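Local coordinates for ER-derived vesicles protein ERV41 (Saccharomyces cerevisiae, PDB 3ZLC), which is a constituent of COPII-coated vesicles and is required for efficient transport of some secretory proteins from the endoplasmic reticulum to the Golgi, here represented by its lumenal domain, at residues A[133-138]-A[229-234]; A[184-189]-A[219-224]; A[27-32]-A[151-156]; A[47-52]-A[121-126]; A[65-70]-A[175-180]. All blocks are in the same frame, centred on the assembly; numbering follows the deposited sequence. Where two conformers were deposited one is given.

Interaction 1 (A[133-138]-A[229-234]); sequences QITAKS and DKMPGI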
# COMPACT_ATOMS: atom_id res chain seq x y z
N GLN A 133 2.29 8.44 0.27
CA GLN A 133 3.73 8.28 0.05
C GLN A 133 4.42 7.71 1.28
O GLN A 133 4.29 8.25 2.39
CB GLN A 133 4.37 9.64 -0.30
CG GLN A 133 3.66 10.42 -1.43
CD GLN A 133 4.34 11.75 -1.73
OE1 GLN A 133 4.93 12.37 -0.85
NE2 GLN A 133 4.27 12.18 -2.99
N ILE A 134 5.18 6.63 1.09
CA ILE A 134 6.07 6.11 2.12
C ILE A 134 7.53 6.31 1.67
O ILE A 134 7.98 5.65 0.73
CB ILE A 134 5.84 4.60 2.32
CG1 ILE A 134 4.37 4.32 2.66
CG2 ILE A 134 6.77 4.04 3.40
CD1 ILE A 134 4.04 2.83 2.74
N THR A 135 8.25 7.23 2.32
CA THR A 135 9.63 7.54 1.96
C THR A 135 10.54 7.65 3.19
O THR A 135 10.09 7.47 4.33
CB THR A 135 9.75 8.87 1.15
OG1 THR A 135 9.40 9.96 2.00
CG2 THR A 135 8.84 8.87 -0.06
N ALA A 136 11.82 7.93 2.95
CA ALA A 136 12.76 8.15 4.05
C ALA A 136 12.54 9.53 4.64
O ALA A 136 12.18 10.46 3.90
CB ALA A 136 14.17 8.01 3.58
N LYS A 137 12.75 9.69 5.95
CA LYS A 137 12.75 11.02 6.56
C LYS A 137 13.91 11.80 5.98
O LYS A 137 15.01 11.26 5.83
CB LYS A 137 12.91 10.94 8.08
CG LYS A 137 11.64 10.60 8.84
CD LYS A 137 11.96 10.41 10.32
CE LYS A 137 10.75 9.91 11.09
NZ LYS A 137 11.14 9.64 12.52
N SER A 138 13.67 13.07 5.65
CA SER A 138 14.65 13.88 4.93
C SER A 138 14.48 15.35 5.28
O SER A 138 13.38 15.88 5.17
CB SER A 138 14.49 13.68 3.42
OG SER A 138 15.07 14.75 2.69
N ASP A 229 10.46 12.74 -9.09
CA ASP A 229 10.47 12.61 -7.64
C ASP A 229 11.89 12.40 -7.12
O ASP A 229 12.56 11.45 -7.51
CB ASP A 229 9.55 11.47 -7.19
CG ASP A 229 8.94 10.71 -8.37
OD1 ASP A 229 8.65 11.34 -9.41
OD2 ASP A 229 8.75 9.48 -8.25
N LYS A 230 12.34 13.29 -6.25
CA LYS A 230 13.74 13.32 -5.83
C LYS A 230 14.10 12.34 -4.71
O LYS A 230 15.26 11.92 -4.60
CB LYS A 230 14.16 14.74 -5.46
CG LYS A 230 13.92 15.76 -6.58
CD LYS A 230 14.98 15.66 -7.68
CE LYS A 230 16.36 16.03 -7.16
NZ LYS A 230 16.31 17.32 -6.43
N MET A 231 13.13 11.98 -3.88
CA MET A 231 13.34 10.95 -2.86
C MET A 231 12.58 9.66 -3.20
O MET A 231 11.43 9.70 -3.62
CB MET A 231 12.98 11.47 -1.45
CG MET A 231 11.70 12.29 -1.35
SD MET A 231 11.20 12.62 0.37
CE MET A 231 11.94 14.22 0.68
N PRO A 232 13.25 8.50 -3.03
CA PRO A 232 12.68 7.20 -3.42
C PRO A 232 11.68 6.67 -2.40
O PRO A 232 11.58 7.22 -1.30
CB PRO A 232 13.91 6.29 -3.48
CG PRO A 232 14.84 6.86 -2.47
CD PRO A 232 14.63 8.36 -2.53
N GLY A 233 10.96 5.61 -2.75
CA GLY A 233 10.02 5.04 -1.80
C GLY A 233 8.91 4.25 -2.45
O GLY A 233 9.05 3.68 -3.53
N ILE A 234 7.78 4.20 -1.75
CA ILE A 234 6.65 3.41 -2.20
C ILE A 234 5.48 4.37 -2.28
O ILE A 234 5.12 5.01 -1.28
CB ILE A 234 6.34 2.27 -1.21
CG1 ILE A 234 7.54 1.32 -1.07
CG2 ILE A 234 5.11 1.48 -1.68
CD1 ILE A 234 7.51 0.46 0.20
O HOH W 1 13.13 8.26 0.45
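Ile134 and Ile234 form a hydrogen-bonded antiparallel pair. Ile134 N donates to Ile234 O at 2.9 Å and 170°. The return bond from Ile234 N to Ile134 O is equally short, at 2.9 Å. One step on, Gly233 CA approaches Ile134 O to 3.3 Å as a CA-H...O contact. The backbone angles of Gly233 (phi 157°) suit glycine, and a side chain there would run into that same carbonyl oxygen.

The next polar link is indirect. Ala136 N and Pro232 O stand too far apart to bond, and a water bridges them, accepting from Ala136 N at 2.8 Å and donating to Pro232 O.

Side-chain packing lies on both faces of the strands. On one, the isoleucines make an apolar contact at their branch points, CB to CB 4.3 Å. On the other, Thr135 turns its methyl CG2 to Pro232 O at 3.4 Å, and its side chain crosses that of Met231 at about a right angle. A chi1 of 43° puts Met231 CG between its backbone N and carbonyl carbon, which carries SD to 3.6 Å from Thr135 OG1; the bend at chi3 then brings CE against Ser138.

The pattern is that of two antiparallel strands, 130-136 and 233-240, parting at their ends, with water filling in where the direct bonds stop.

Interaction 2 (A[184-189]-A[219-224]); sequences EPLTTY and YLYKDV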
# COMPACT_ATOMS: atom_id res chain seq x y z
N GLU A 184 18.50 -4.11 -5.82
CA GLU A 184 18.03 -2.74 -5.96
C GLU A 184 17.18 -2.30 -4.77
O GLU A 184 15.96 -2.14 -4.90
CB GLU A 184 17.23 -2.56 -7.26
CG GLU A 184 17.98 -2.93 -8.56
CD GLU A 184 19.16 -2.01 -8.84
OE1 GLU A 184 19.17 -0.87 -8.34
OE2 GLU A 184 20.09 -2.44 -9.57
N PRO A 185 17.82 -2.10 -3.59
CA PRO A 185 17.08 -1.69 -2.38
C PRO A 185 16.40 -0.33 -2.50
O PRO A 185 15.37 -0.12 -1.87
CB PRO A 185 18.18 -1.62 -1.30
CG PRO A 185 19.49 -1.49 -2.06
CD PRO A 185 19.26 -2.29 -3.33
N LEU A 186 16.99 0.59 -3.28
CA LEU A 186 16.46 1.95 -3.36
C LEU A 186 15.51 2.16 -4.54
O LEU A 186 15.30 3.28 -5.02
CB LEU A 186 17.61 2.95 -3.43
CG LEU A 186 18.46 2.93 -2.16
CD1 LEU A 186 19.73 3.75 -2.31
CD2 LEU A 186 17.60 3.46 -1.04
N THR A 187 14.93 1.06 -5.00
CA THR A 187 13.92 1.13 -6.05
C THR A 187 12.69 1.89 -5.56
O THR A 187 12.26 1.75 -4.42
CB THR A 187 13.56 -0.28 -6.52
OG1 THR A 187 14.70 -0.84 -7.17
CG2 THR A 187 12.37 -0.26 -7.50
N THR A 188 12.15 2.73 -6.44
CA THR A 188 10.90 3.44 -6.18
C THR A 188 9.76 2.68 -6.84
O THR A 188 9.81 2.37 -8.04
CB THR A 188 10.96 4.84 -6.78
OG1 THR A 188 11.83 5.66 -5.98
CG2 THR A 188 9.57 5.47 -6.83
N TYR A 189 8.73 2.37 -6.06
CA TYR A 189 7.57 1.67 -6.56
C TYR A 189 6.37 2.60 -6.57
O TYR A 189 6.07 3.27 -5.56
CB TYR A 189 7.28 0.45 -5.67
CG TYR A 189 8.43 -0.54 -5.57
CD1 TYR A 189 9.42 -0.40 -4.60
CD2 TYR A 189 8.52 -1.63 -6.44
CE1 TYR A 189 10.46 -1.31 -4.51
CE2 TYR A 189 9.55 -2.54 -6.36
CZ TYR A 189 10.52 -2.37 -5.39
OH TYR A 189 11.56 -3.28 -5.31
N TYR A 219 11.02 2.52 -10.60
CA TYR A 219 12.12 3.38 -11.05
C TYR A 219 13.37 3.05 -10.26
O TYR A 219 13.34 2.99 -9.03
CB TYR A 219 11.77 4.86 -10.84
CG TYR A 219 10.55 5.32 -11.61
CD1 TYR A 219 10.65 5.68 -12.96
CD2 TYR A 219 9.31 5.39 -11.00
CE1 TYR A 219 9.53 6.08 -13.67
CE2 TYR A 219 8.18 5.80 -11.71
CZ TYR A 219 8.30 6.14 -13.04
OH TYR A 219 7.19 6.55 -13.75
N LEU A 220 14.48 2.85 -10.96
CA LEU A 220 15.76 2.59 -10.30
C LEU A 220 16.24 3.86 -9.62
O LEU A 220 15.92 4.96 -10.10
CB LEU A 220 16.81 2.14 -11.32
CG LEU A 220 16.54 0.90 -12.18
CD1 LEU A 220 15.95 -0.22 -11.36
CD2 LEU A 220 15.65 1.23 -13.39
N TYR A 221 16.99 3.74 -8.53
CA TYR A 221 17.44 4.91 -7.79
C TYR A 221 18.21 5.92 -8.64
O TYR A 221 18.05 7.14 -8.47
CB TYR A 221 18.28 4.51 -6.57
CG TYR A 221 18.79 5.71 -5.78
CD1 TYR A 221 17.91 6.53 -5.08
CD2 TYR A 221 20.15 6.02 -5.73
CE1 TYR A 221 18.35 7.62 -4.37
CE2 TYR A 221 20.61 7.12 -5.01
CZ TYR A 221 19.69 7.91 -4.33
OH TYR A 221 20.11 9.00 -3.61
N LYS A 222 19.05 5.42 -9.55
CA LYS A 222 19.89 6.28 -10.39
C LYS A 222 19.06 7.26 -11.23
O LYS A 222 19.50 8.38 -11.52
CB LYS A 222 20.83 5.44 -11.27
CG LYS A 222 20.12 4.45 -12.20
CD LYS A 222 21.11 3.76 -13.13
CE LYS A 222 20.38 2.89 -14.15
NZ LYS A 222 19.36 3.65 -14.93
N ASP A 223 17.86 6.83 -11.62
CA ASP A 223 16.98 7.67 -12.44
C ASP A 223 16.25 8.70 -11.58
O ASP A 223 16.16 9.88 -11.94
CB ASP A 223 15.99 6.79 -13.21
CG ASP A 223 16.69 5.89 -14.22
OD1 ASP A 223 17.61 6.38 -14.91
OD2 ASP A 223 16.32 4.70 -14.33
N VAL A 224 15.76 8.24 -10.43
CA VAL A 224 15.11 9.10 -9.44
C VAL A 224 16.07 10.18 -8.88
O VAL A 224 15.70 11.34 -8.73
CB VAL A 224 14.46 8.25 -8.31
CG1 VAL A 224 14.38 9.01 -7.00
CG2 VAL A 224 13.08 7.76 -8.75
O HOH W 2 17.20 1.03 -7.58
O HOH W 3 14.29 5.16 -6.64
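Three groups converge on Tyr219 O, reaching across from Thr188 and its neighbour. Thr188 N donates to it at 2.9 Å and 173°; Thr187 CA offers a longer C-H contact; and a water adds a weak bond. The same water donates to Leu186 O and lies 2.6 Å from Thr188 OG1, tying the turn to the strand end. Tyr219 N returns a bond to Thr188 O at 2.8 Å, completing a hydrogen-bonded antiparallel pair.

A second water accepts from Tyr221 N and donates both to Glu184 OE1 and to Thr187 OG1. That hydroxyl in turn donates to Glu184 O at 2.9 Å within the type I turn 184-187.

The apolar part is led by Leu186 and Tyr221, which lie side by side and point the same way. A chi1 of 179° swings the Tyr221 ring opposite its own backbone N and lays it along the leucine. CB meets CB at 3.6 Å, and Leu186 CD1 sits over one ring face, 4.1 Å from the centroid in a CH-pi contact. A serine in place of Tyr221 would probably leave Leu186 CD1 without its aromatic floor and open a gap beside the turn. Val224 CG2 touches Thr188 OG1.

The arrangement is the open end of a beta-hairpin formed by strands 188-200 and 209-219, with a turn leading in and a one-turn helix, with Leu220 at its N-cap position, leading out.

Interaction 3 (A[27-32]-A[151-156]); sequences YVNTKC and ELKFNH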
# COMPACT_ATOMS: atom_id res chain seq x y z
N TYR A 27 4.41 -4.41 5.09
CA TYR A 27 5.71 -4.59 5.74
C TYR A 27 6.68 -3.86 4.84
O TYR A 27 6.64 -4.03 3.63
CB TYR A 27 6.12 -6.07 5.80
CG TYR A 27 5.18 -7.01 6.55
CD1 TYR A 27 4.35 -6.55 7.57
CD2 TYR A 27 5.14 -8.36 6.23
CE1 TYR A 27 3.51 -7.43 8.26
CE2 TYR A 27 4.30 -9.24 6.90
CZ TYR A 27 3.48 -8.77 7.91
OH TYR A 27 2.65 -9.64 8.58
N VAL A 28 7.54 -3.03 5.42
CA VAL A 28 8.60 -2.35 4.66
C VAL A 28 9.95 -2.83 5.20
O VAL A 28 10.11 -2.95 6.42
CB VAL A 28 8.52 -0.81 4.82
CG1 VAL A 28 9.63 -0.12 4.02
CG2 VAL A 28 7.15 -0.29 4.37
N ASN A 29 10.90 -3.10 4.31
CA ASN A 29 12.23 -3.63 4.69
C ASN A 29 13.16 -2.53 5.23
O ASN A 29 14.37 -2.54 4.99
CB ASN A 29 12.85 -4.30 3.45
CG ASN A 29 14.02 -5.23 3.75
OD1 ASN A 29 14.61 -5.78 2.82
ND2 ASN A 29 14.36 -5.44 5.04
N THR A 30 12.58 -1.61 6.00
CA THR A 30 13.33 -0.53 6.66
C THR A 30 12.76 -0.32 8.07
O THR A 30 11.54 -0.48 8.28
CB THR A 30 13.21 0.80 5.88
OG1 THR A 30 13.68 0.61 4.53
CG2 THR A 30 14.00 1.92 6.55
N LYS A 31 13.62 -0.01 9.04
CA LYS A 31 13.18 0.28 10.41
C LYS A 31 12.23 1.47 10.42
O LYS A 31 12.39 2.40 9.62
CB LYS A 31 14.37 0.62 11.31
CG LYS A 31 15.53 -0.35 11.19
CD LYS A 31 15.20 -1.68 11.81
CE LYS A 31 15.92 -1.84 13.13
NZ LYS A 31 15.53 -3.12 13.78
N CYS A 32 11.24 1.44 11.31
CA CYS A 32 10.15 2.43 11.28
C CYS A 32 10.62 3.88 11.39
O CYS A 32 10.10 4.77 10.71
CB CYS A 32 9.16 2.15 12.42
SG CYS A 32 8.31 0.56 12.32
N GLU A 151 20.76 1.84 5.13
CA GLU A 151 19.62 1.50 5.98
C GLU A 151 18.31 1.40 5.24
O GLU A 151 17.37 0.79 5.75
CB GLU A 151 19.47 2.55 7.09
CG GLU A 151 20.70 2.68 7.94
CD GLU A 151 21.28 1.33 8.27
OE1 GLU A 151 20.53 0.47 8.78
OE2 GLU A 151 22.49 1.12 8.01
N LEU A 152 18.26 2.02 4.06
CA LEU A 152 17.02 2.15 3.30
C LEU A 152 16.82 1.01 2.33
O LEU A 152 17.67 0.76 1.47
CB LEU A 152 17.02 3.44 2.48
CG LEU A 152 16.94 4.78 3.19
CD1 LEU A 152 16.55 5.83 2.17
CD2 LEU A 152 15.92 4.70 4.30
N LYS A 153 15.70 0.31 2.45
CA LYS A 153 15.37 -0.75 1.51
C LYS A 153 13.87 -0.74 1.34
O LYS A 153 13.13 -0.91 2.32
CB LYS A 153 15.83 -2.11 2.04
CG LYS A 153 17.34 -2.27 2.16
CD LYS A 153 17.73 -3.74 2.22
CE LYS A 153 17.80 -4.24 3.64
NZ LYS A 153 18.92 -3.60 4.39
N PHE A 154 13.40 -0.55 0.11
CA PHE A 154 11.96 -0.44 -0.11
C PHE A 154 11.29 -1.71 -0.64
O PHE A 154 10.16 -1.66 -1.15
CB PHE A 154 11.63 0.80 -0.96
CG PHE A 154 11.91 2.10 -0.24
CD1 PHE A 154 11.09 2.50 0.81
CD2 PHE A 154 12.99 2.90 -0.59
CE1 PHE A 154 11.35 3.70 1.50
CE2 PHE A 154 13.26 4.09 0.09
CZ PHE A 154 12.43 4.49 1.14
N ASN A 155 11.96 -2.84 -0.48
CA ASN A 155 11.27 -4.13 -0.57
C ASN A 155 10.05 -4.05 0.34
O ASN A 155 10.10 -3.46 1.42
CB ASN A 155 12.19 -5.27 -0.11
CG ASN A 155 13.51 -5.29 -0.85
OD1 ASN A 155 13.54 -5.21 -2.07
ND2 ASN A 155 14.60 -5.37 -0.11
N HIS A 156 8.93 -4.62 -0.08
CA HIS A 156 7.74 -4.47 0.75
C HIS A 156 6.75 -5.59 0.50
O HIS A 156 6.80 -6.27 -0.53
CB HIS A 156 7.08 -3.10 0.51
CG HIS A 156 6.63 -2.89 -0.90
ND1 HIS A 156 7.49 -2.49 -1.90
CD2 HIS A 156 5.41 -3.03 -1.49
CE1 HIS A 156 6.83 -2.38 -3.04
NE2 HIS A 156 5.57 -2.70 -2.82
O HOH W 4 16.79 -1.70 5.60
O HOH W 5 16.45 0.26 8.38
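Asn29 and Asn155 lie side by side with their side chains pointing the same way and their amide planes 37° apart. With chi1 at -163° swinging Asn29 CG away from the backbone N, OD1 receives Asn155 ND2 at 3.0 Å and 171°, on a lone pair and in the plane of both groups. The backbone adds a second link, Asn29 N to Asn155 O at 3.0 Å. The other amide atoms are also engaged: Asn29 ND2 with Asn115 O and Glu113 O, Asn155 OD1 with Asn181 N. An alanine at Asn29 is likely to leave Asn155 ND2 without its acceptor and the loop carbonyls of Glu113 and Asn115 without their donor.

Lys153 crosses Asn29 obliquely. Bends at chi3 and chi4 fold its chain so that CE rests 3.6 Å from Asn29 OD1, while NZ goes on to Pro112 O and to a water shared by Asn29 O and Glu151 O.

Thr30 OG1 donates to Lys153 O at 2.7 Å, approaching from above the carbonyl plane. The His156 ring is held from both nitrogens: ND1 donates to Phe154 O at 2.9 Å, in the ring plane, and NE2 is hydrogen-bonded to Tyr191 OH.

Strand 19-28 thus runs out beside the loop leading into strand 156-163. Beyond it, Cys32 is disulfide-bonded to Cys117 of strand 117-126, while Phe154 and His156 pack on Ile234 of strand 233-240, in the other sheet.

Interaction 4 (A[47-52]-A[121-126]); sequences KLVLEE and GSIPVN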
# COMPACT_ATOMS: atom_id res chain seq x y z
N LYS A 47 0.37 16.41 3.84
CA LYS A 47 0.02 16.25 5.25
C LYS A 47 0.70 14.99 5.79
O LYS A 47 0.48 13.88 5.28
CB LYS A 47 -1.50 16.14 5.42
CG LYS A 47 -1.95 15.80 6.84
CD LYS A 47 -3.47 15.90 6.99
CE LYS A 47 -4.19 14.78 6.25
NZ LYS A 47 -5.68 14.96 6.26
N LEU A 48 1.51 15.17 6.83
CA LEU A 48 2.15 14.04 7.51
C LEU A 48 1.11 13.14 8.18
O LEU A 48 0.27 13.60 8.95
CB LEU A 48 3.15 14.54 8.56
CG LEU A 48 4.62 14.61 8.14
CD1 LEU A 48 5.46 15.24 9.24
CD2 LEU A 48 5.14 13.23 7.81
N VAL A 49 1.16 11.86 7.85
CA VAL A 49 0.30 10.90 8.52
C VAL A 49 1.08 10.39 9.73
O VAL A 49 2.07 9.67 9.59
CB VAL A 49 -0.09 9.73 7.62
CG1 VAL A 49 -0.80 8.67 8.44
CG2 VAL A 49 -0.97 10.21 6.50
N LEU A 50 0.64 10.78 10.91
CA LEU A 50 1.32 10.37 12.12
C LEU A 50 0.38 9.51 12.95
O LEU A 50 0.63 8.32 13.15
CB LEU A 50 1.79 11.58 12.91
CG LEU A 50 3.01 12.30 12.32
CD1 LEU A 50 3.27 13.62 13.01
CD2 LEU A 50 4.25 11.41 12.41
N GLU A 51 -0.71 10.12 13.38
CA GLU A 51 -1.60 9.49 14.34
C GLU A 51 -2.53 8.42 13.76
O GLU A 51 -3.06 7.61 14.52
CB GLU A 51 -2.41 10.54 15.12
CG GLU A 51 -3.37 11.37 14.28
CD GLU A 51 -4.20 12.33 15.13
OE1 GLU A 51 -3.63 13.29 15.68
OE2 GLU A 51 -5.43 12.11 15.24
N GLU A 52 -2.72 8.39 12.44
CA GLU A 52 -3.70 7.47 11.85
C GLU A 52 -3.14 6.08 11.59
O GLU A 52 -3.89 5.15 11.26
CB GLU A 52 -4.30 8.03 10.55
CG GLU A 52 -5.35 9.11 10.75
CD GLU A 52 -4.82 10.48 10.40
OE1 GLU A 52 -3.58 10.66 10.43
OE2 GLU A 52 -5.64 11.38 10.11
N GLY A 121 -3.14 0.60 9.46
CA GLY A 121 -4.21 1.44 9.98
C GLY A 121 -5.13 1.89 8.87
O GLY A 121 -5.07 1.38 7.76
N SER A 122 -6.00 2.84 9.19
CA SER A 122 -6.95 3.36 8.22
C SER A 122 -6.88 4.88 8.20
O SER A 122 -6.94 5.52 9.25
CB SER A 122 -8.36 2.87 8.55
OG SER A 122 -8.49 1.50 8.23
N ILE A 123 -6.73 5.45 7.01
CA ILE A 123 -6.58 6.90 6.89
C ILE A 123 -7.74 7.53 6.12
O ILE A 123 -7.95 7.20 4.96
CB ILE A 123 -5.29 7.26 6.12
CG1 ILE A 123 -4.08 6.53 6.70
CG2 ILE A 123 -5.06 8.78 6.13
CD1 ILE A 123 -2.80 6.68 5.86
N PRO A 124 -8.48 8.45 6.76
CA PRO A 124 -9.53 9.18 6.04
C PRO A 124 -8.90 10.22 5.11
O PRO A 124 -8.12 11.06 5.56
CB PRO A 124 -10.33 9.88 7.15
CG PRO A 124 -9.35 10.06 8.26
CD PRO A 124 -8.39 8.88 8.17
N VAL A 125 -9.22 10.16 3.83
CA VAL A 125 -8.71 11.16 2.90
C VAL A 125 -9.89 11.75 2.12
O VAL A 125 -10.97 11.15 2.05
CB VAL A 125 -7.66 10.56 1.93
CG1 VAL A 125 -6.48 9.98 2.69
CG2 VAL A 125 -8.29 9.48 1.03
N ASN A 126 -9.69 12.93 1.55
CA ASN A 126 -10.71 13.48 0.67
C ASN A 126 -10.82 12.54 -0.51
O ASN A 126 -9.80 12.01 -0.97
CB ASN A 126 -10.34 14.89 0.21
CG ASN A 126 -10.28 15.88 1.35
OD1 ASN A 126 -11.17 15.91 2.20
ND2 ASN A 126 -9.23 16.70 1.37
O HOH W 6 -5.90 3.57 12.00
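Val49 and Ile123 meet through extended torsions. Val49 CG1 is anti to its backbone N (chi1 172°), and Ile123 carries its chain straight out to CD1 (chi2 172°). The two side chains therefore reach toward each other tip to tip: Ile123 CD1 lies 3.8 Å from Val49 CG1 and 4.0 Å from Val49 CG2, set against both methyls of the fork.

Glu52 approaches the same strand from further along. Its CB lies 4.1 Å from Ile123 CG1. A bend at chi2 (106°) then turns the chain across Pro124, where CG comes 4.0 Å from Pro124 CD, so the contact is made by the aliphatic part of the glutamate.

The backbones come near without bonding directly. Glu52 O is 3.9 Å from Gly121 CA, and a side chain on Gly121 would collide with that oxygen; the backbone angles of Gly121 likewise suit glycine. A single water joins the chains, donating to Glu52 O at 2.7 Å and accepting from Ser122 N at 2.9 Å.

Val49 is backbone-bonded to Ile37 of strand 35-41, Ile123 to Ile22 of strand 19-28, and these belong to different sheets. The segment 47-52 is where the chain passes from one sheet to the other, just before strand 53-57 joins strand 117-126.

With no direct hydrogen bond between the segments and 249 Å² buried, the smallest area of the five contacts, the chemistry implies apolar packing backed by one water bridge.

Interaction 5 (A[65-70]-A[175-180]); sequences DTKVND and DNTAQF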
# COMPACT_ATOMS: atom_id res chain seq x y z
N ASP A 65 1.44 -17.65 0.83
CA ASP A 65 0.24 -17.23 0.10
C ASP A 65 0.26 -15.77 -0.32
O ASP A 65 -0.76 -15.08 -0.25
CB ASP A 65 -1.01 -17.53 0.93
CG ASP A 65 -0.99 -18.91 1.49
OD1 ASP A 65 -0.45 -19.80 0.80
OD2 ASP A 65 -1.47 -19.11 2.62
N THR A 66 1.43 -15.34 -0.76
CA THR A 66 1.67 -13.96 -1.20
C THR A 66 2.31 -13.99 -2.58
O THR A 66 3.30 -14.71 -2.80
CB THR A 66 2.60 -13.23 -0.20
OG1 THR A 66 1.91 -13.09 1.04
CG2 THR A 66 3.00 -11.80 -0.70
N LYS A 67 1.71 -13.26 -3.52
CA LYS A 67 2.26 -13.12 -4.87
C LYS A 67 3.53 -12.33 -4.75
O LYS A 67 3.59 -11.31 -4.04
CB LYS A 67 1.30 -12.32 -5.76
CG LYS A 67 -0.05 -12.94 -5.96
CD LYS A 67 -1.09 -11.88 -6.37
CE LYS A 67 -0.82 -11.26 -7.72
NZ LYS A 67 -2.13 -10.85 -8.41
N VAL A 68 4.56 -12.77 -5.46
CA VAL A 68 5.86 -12.13 -5.37
C VAL A 68 6.13 -11.53 -6.74
O VAL A 68 6.62 -12.21 -7.65
CB VAL A 68 6.90 -13.14 -4.94
CG1 VAL A 68 8.21 -12.46 -4.71
CG2 VAL A 68 6.43 -13.77 -3.65
N ASN A 69 5.83 -10.24 -6.86
CA ASN A 69 5.31 -9.65 -8.09
C ASN A 69 6.27 -8.88 -8.98
O ASN A 69 5.84 -8.13 -9.86
CB ASN A 69 4.16 -8.71 -7.77
CG ASN A 69 3.13 -9.34 -6.86
OD1 ASN A 69 2.03 -9.67 -7.29
ND2 ASN A 69 3.49 -9.50 -5.60
N ASP A 70 7.56 -9.03 -8.74
CA ASP A 70 8.53 -8.54 -9.70
C ASP A 70 9.38 -9.73 -10.12
O ASP A 70 10.61 -9.67 -10.13
CB ASP A 70 9.35 -7.39 -9.10
CG ASP A 70 10.06 -7.77 -7.82
OD1 ASP A 70 9.48 -8.49 -6.95
OD2 ASP A 70 11.22 -7.34 -7.69
N ASP A 175 -3.63 -6.68 -2.45
CA ASP A 175 -3.64 -7.54 -1.25
C ASP A 175 -2.78 -8.77 -1.45
O ASP A 175 -2.85 -9.41 -2.51
CB ASP A 175 -5.06 -8.03 -0.90
CG ASP A 175 -5.91 -6.97 -0.25
OD1 ASP A 175 -5.44 -5.82 -0.12
OD2 ASP A 175 -7.08 -7.26 0.08
N ASN A 176 -2.02 -9.14 -0.42
CA ASN A 176 -1.18 -10.33 -0.46
C ASN A 176 -0.22 -10.35 -1.67
O ASN A 176 -0.11 -11.34 -2.39
CB ASN A 176 -2.06 -11.60 -0.44
CG ASN A 176 -3.06 -11.59 0.71
OD1 ASN A 176 -4.27 -11.57 0.48
ND2 ASN A 176 -2.56 -11.59 1.95
N THR A 177 0.49 -9.25 -1.87
CA THR A 177 1.50 -9.17 -2.92
C THR A 177 2.77 -8.64 -2.28
O THR A 177 2.73 -8.07 -1.20
CB THR A 177 1.09 -8.20 -4.04
OG1 THR A 177 0.96 -6.89 -3.49
CG2 THR A 177 -0.24 -8.62 -4.67
N ALA A 178 3.90 -8.83 -2.96
CA ALA A 178 5.17 -8.34 -2.44
C ALA A 178 6.08 -7.97 -3.61
O ALA A 178 5.99 -8.57 -4.69
CB ALA A 178 5.85 -9.41 -1.56
N GLN A 179 6.94 -6.99 -3.39
CA GLN A 179 8.01 -6.68 -4.33
C GLN A 179 9.33 -6.63 -3.57
O GLN A 179 9.41 -6.03 -2.49
CB GLN A 179 7.73 -5.36 -5.07
CG GLN A 179 6.56 -5.48 -6.06
CD GLN A 179 6.58 -4.43 -7.16
OE1 GLN A 179 7.43 -4.46 -8.05
NE2 GLN A 179 5.61 -3.51 -7.12
N PHE A 180 10.35 -7.26 -4.11
CA PHE A 180 11.67 -7.18 -3.53
C PHE A 180 12.74 -7.39 -4.58
O PHE A 180 12.53 -8.07 -5.58
CB PHE A 180 11.84 -8.20 -2.39
CG PHE A 180 12.05 -9.59 -2.87
CD1 PHE A 180 13.33 -10.07 -3.11
CD2 PHE A 180 10.97 -10.43 -3.07
CE1 PHE A 180 13.53 -11.35 -3.56
CE2 PHE A 180 11.16 -11.73 -3.50
CZ PHE A 180 12.44 -12.19 -3.76
O HOH W 7 0.41 -11.25 2.32
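Lys67 runs alongside Thr177, both pointing the same way. Its CB starts 3.8 Å from Asn176 O, and CG stays at 3.9 Å from that oxygen. CD moves on to the methyl, 3.8 Å from Thr177 CG2, and CE follows at 4.1 Å from the same CG2. Bends at chi3 (65°) and chi4 then lead the ammonium end away from the strand. In the backbone, Lys67 N donates to Asn176 O at 2.9 Å.

Lys67 with Thr177 and Val68 with Ala178 are parallel bridges. They add the short strand 67-68 to the edge of a mixed sheet, beside strand 177-179, whose start carries a G1 beta bulge: Asn176 and Thr177 both face Ile158 of strand 156-163.

Asn69 N continues the bonding to Ala178 O at 2.7 Å and 173°; the position of the Asn69 amide is less certain. Val68 CG1 meets the edge of the Phe180 ring at CE2, while Phe180 N donates to Asp70 OD1 at 3.2 Å, from above the carboxylate plane. At the other end, a water lies between Thr66 OG1 and Asn176 ND2, which donates to it; Thr66 OG1 is also hydrogen-bonded to Tyr64 O.

In the fold
From the N terminus, 27-32 opens interaction 3, 47-52 opens interaction 4 and 65-70 opens interaction 5. Segment 121-126 closes interaction 4, wholly within the span of interaction 3; interaction 5 crosses both. Interaction 1 opens at 133-138, before 151-156 closes interaction 3 and 175-180 closes interaction 5, and so crosses these two. Interaction 2, from 184-189 to 219-224, lies entirely within interaction 1, which ends at 229-234. Interactions 1 and 2 join neighbouring strands of the eight-stranded sheet, and interaction 5 extends the six-stranded one. Interaction 3 joins neighbouring strands of the six-stranded sheet, while interaction 4 brings the two sheets together; their centres are about 20 Å apart.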